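Local coordinates for segregation and condensation protein A (Bacillus subtilis, PDB 5H66), which is the kleisin subunit of the bacterial Smc-ScpAB condensin and probably bridges the SMC heads during chromosome condensation and segregation, at residues Gly25-Phe30 with Tyr70-Glu75. Sequence-based numbering, arbitrary orientation.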
loop_
_atom_site.group_PDB
_atom_site.type_symbol
_atom_site.label_atom_id
_atom_site.label_comp_id
_atom_site.label_asym_id
_atom_site.label_seq_id
_atom_site.Cartn_x
_atom_site.Cartn_y
_atom_site.Cartn_z
ATOM N N GLY C 25 34.733 -9.055 25.231
ATOM C CA GLY C 25 34.409 -10.326 25.846
ATOM C C GLY C 25 32.924 -10.570 26.004
ATOM O O GLY C 25 32.471 -11.719 25.975
ATOM N N THR C 26 32.153 -9.496 26.171
ATOM C CA THR C 26 30.734 -9.626 26.474
ATOM C C THR C 26 29.871 -8.735 25.587
ATOM O O THR C 26 30.039 -8.699 24.363
ATOM C CB THR C 26 30.468 -9.287 27.946
ATOM O OG1 THR C 26 30.867 -7.933 28.205
ATOM C CG2 THR C 26 31.234 -10.227 28.870
ATOM N N ARG C 27 28.939 -8.019 26.218
ATOM C CA ARG C 27 28.005 -7.109 25.566
ATOM C C ARG C 27 28.697 -6.048 24.720
ATOM O O ARG C 27 29.899 -5.803 24.869
ATOM C CB ARG C 27 27.150 -6.407 26.622
ATOM C CG ARG C 27 25.725 -6.888 26.759
ATOM C CD ARG C 27 25.015 -6.010 27.772
ATOM N NE ARG C 27 23.595 -6.317 27.895
ATOM C CZ ARG C 27 22.718 -5.530 28.511
ATOM N NH1 ARG C 27 23.120 -4.388 29.058
ATOM N NH2 ARG C 27 21.441 -5.880 28.582
ATOM N N ILE C 28 27.929 -5.413 23.839
ATOM C CA ILE C 28 28.322 -4.168 23.187
ATOM C C ILE C 28 27.055 -3.385 22.879
ATOM O O ILE C 28 26.095 -3.931 22.326
ATOM C CB ILE C 28 29.136 -4.392 21.896
ATOM C CG1 ILE C 28 28.653 -5.643 21.163
ATOM C CG2 ILE C 28 30.630 -4.448 22.191
ATOM C CD1 ILE C 28 29.320 -5.860 19.828
ATOM N N ASN C 29 27.043 -2.109 23.255
ATOM C CA ASN C 29 25.986 -1.217 22.803
ATOM C C ASN C 29 26.137 -0.977 21.306
ATOM O O ASN C 29 27.252 -0.825 20.798
ATOM C CB ASN C 29 26.047 0.103 23.571
ATOM C CG ASN C 29 24.877 1.018 23.266
ATOM O OD1 ASN C 29 24.745 1.537 22.157
ATOM N ND2 ASN C 29 24.019 1.225 24.259
ATOM N N PHE C 30 25.005 -0.965 20.597
ATOM C CA PHE C 30 25.036 -0.774 19.149
ATOM C C PHE C 30 25.749 0.520 18.776
ATOM O O PHE C 30 26.574 0.541 17.855
ATOM C CB PHE C 30 23.608 -0.787 18.593
ATOM C CG PHE C 30 23.524 -0.539 17.110
ATOM C CD1 PHE C 30 23.669 -1.583 16.210
ATOM C CD2 PHE C 30 23.287 0.736 16.619
ATOM C CE1 PHE C 30 23.588 -1.360 14.847
ATOM C CE2 PHE C 30 23.208 0.966 15.256
ATOM C CZ PHE C 30 23.357 -0.085 14.370
ATOM N N TYR C 70 21.694 -3.941 22.612
ATOM C CA TYR C 70 22.883 -4.618 23.112
ATOM C C TYR C 70 23.137 -5.875 22.294
ATOM O O TYR C 70 22.216 -6.659 22.042
ATOM C CB TYR C 70 22.738 -4.939 24.602
ATOM C CG TYR C 70 22.566 -3.689 25.441
ATOM C CD1 TYR C 70 23.619 -2.795 25.614
ATOM C CD2 TYR C 70 21.345 -3.382 26.030
ATOM C CE1 TYR C 70 23.465 -1.642 26.364
ATOM C CE2 TYR C 70 21.182 -2.230 26.782
ATOM C CZ TYR C 70 22.244 -1.363 26.945
ATOM O OH TYR C 70 22.083 -0.216 27.691
ATOM N N ILE C 71 24.389 -6.054 21.878
ATOM C CA ILE C 71 24.797 -7.101 20.950
ATOM C C ILE C 71 25.704 -8.080 21.683
ATOM O O ILE C 71 26.589 -7.670 22.445
ATOM C CB ILE C 71 25.513 -6.492 19.727
ATOM C CG1 ILE C 71 24.529 -5.698 18.865
ATOM C CG2 ILE C 71 26.210 -7.562 18.907
ATOM C CD1 ILE C 71 24.917 -4.263 18.647
ATOM N N THR C 72 25.487 -9.374 21.452
ATOM C CA THR C 72 26.309 -10.416 22.051
ATOM C C THR C 72 26.513 -11.540 21.047
ATOM O O THR C 72 25.568 -11.958 20.372
ATOM C CB THR C 72 25.670 -10.966 23.338
ATOM O OG1 THR C 72 25.594 -9.924 24.320
ATOM C CG2 THR C 72 26.487 -12.121 23.899
ATOM N N GLY C 73 27.753 -12.020 20.946
ATOM C CA GLY C 73 28.038 -13.150 20.087
ATOM C C GLY C 73 27.390 -14.427 20.587
ATOM O O GLY C 73 27.008 -14.554 21.749
ATOM N N SER C 74 27.270 -15.397 19.684
ATOM C CA SER C 74 26.569 -16.645 19.971
ATOM C C SER C 74 27.487 -17.844 20.153
ATOM O O SER C 74 27.197 -18.709 20.984
ATOM C CB SER C 74 25.563 -16.952 18.857
ATOM O OG SER C 74 24.668 -17.978 19.252
ATOM N N GLU C 75 28.575 -17.925 19.387
ATOM C CA GLU C 75 29.512 -19.051 19.442
ATOM C C GLU C 75 28.831 -20.378 19.094
ATOM O O GLU C 75 27.642 -20.432 18.772
ATOM C CB GLU C 75 30.170 -19.142 20.825
ATOM C CG GLU C 75 31.539 -19.808 20.835
ATOM C CD GLU C 75 31.891 -20.390 22.192
ATOM O OE1 GLU C 75 30.960 -20.698 22.968
ATOM O OE2 GLU C 75 33.098 -20.543 22.481
#
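I28 and I71 meet backbone to backbone where the short strand 28-29 runs antiparallel to strand 69-73: I71 N donates to I28 O at 2.8 Å in a fairly straight bond (158° at the hydrogen), while the return bond from I28 N to I71 O is bent and weak. Two CA-H...O contacts, from R27 CA to I71 O and from Y70 CA to I28 O, add to this short pairing.

On the face that carries N29 and Y70, the end of the R27 side chain, extended from CG to NE, comes across and lays its guanidinium flat on the Y70 ring. The planes are only 6° apart, and CZ sits 3.8 Å from the ring centroid, a cation-pi stack with NH1 over the middle of the ring. Y70 CB already points to this face, and CG anti to the carbonyl carbon (chi1 -61°) places the ring beside its own backbone N, against the guanidinium. Farther along the ring, N29 brings ND2 to 3.6 Å from Y70 CE1, its amide almost perpendicular to the ring; that same nitrogen is hydrogen-bonded to D68, and OD1 takes the backbone N-H of M31, so both ends of the amide are fixed.

The face that carries I28 and I71 is packed by aliphatic side chains. I28 CG1 rests 3.6 Å from I71 CB, and its CD1 lies against the I71 CG2 methyl. The other branch of I71 diverges from CG2, its CD1 meeting F30 CB at 3.7 Å and lying at the edge of the phenyl ring, near its plane. L21 of helix 11-23 touches both isoleucines, and F30 packs on helix 39-54.

Strand 58-62 flanks 69-73 on its other side, completing a helix-strand-helix-strand-strand order with a small antiparallel sheet, as expected of the winged-helix domain at the C-terminal end of a kleisin.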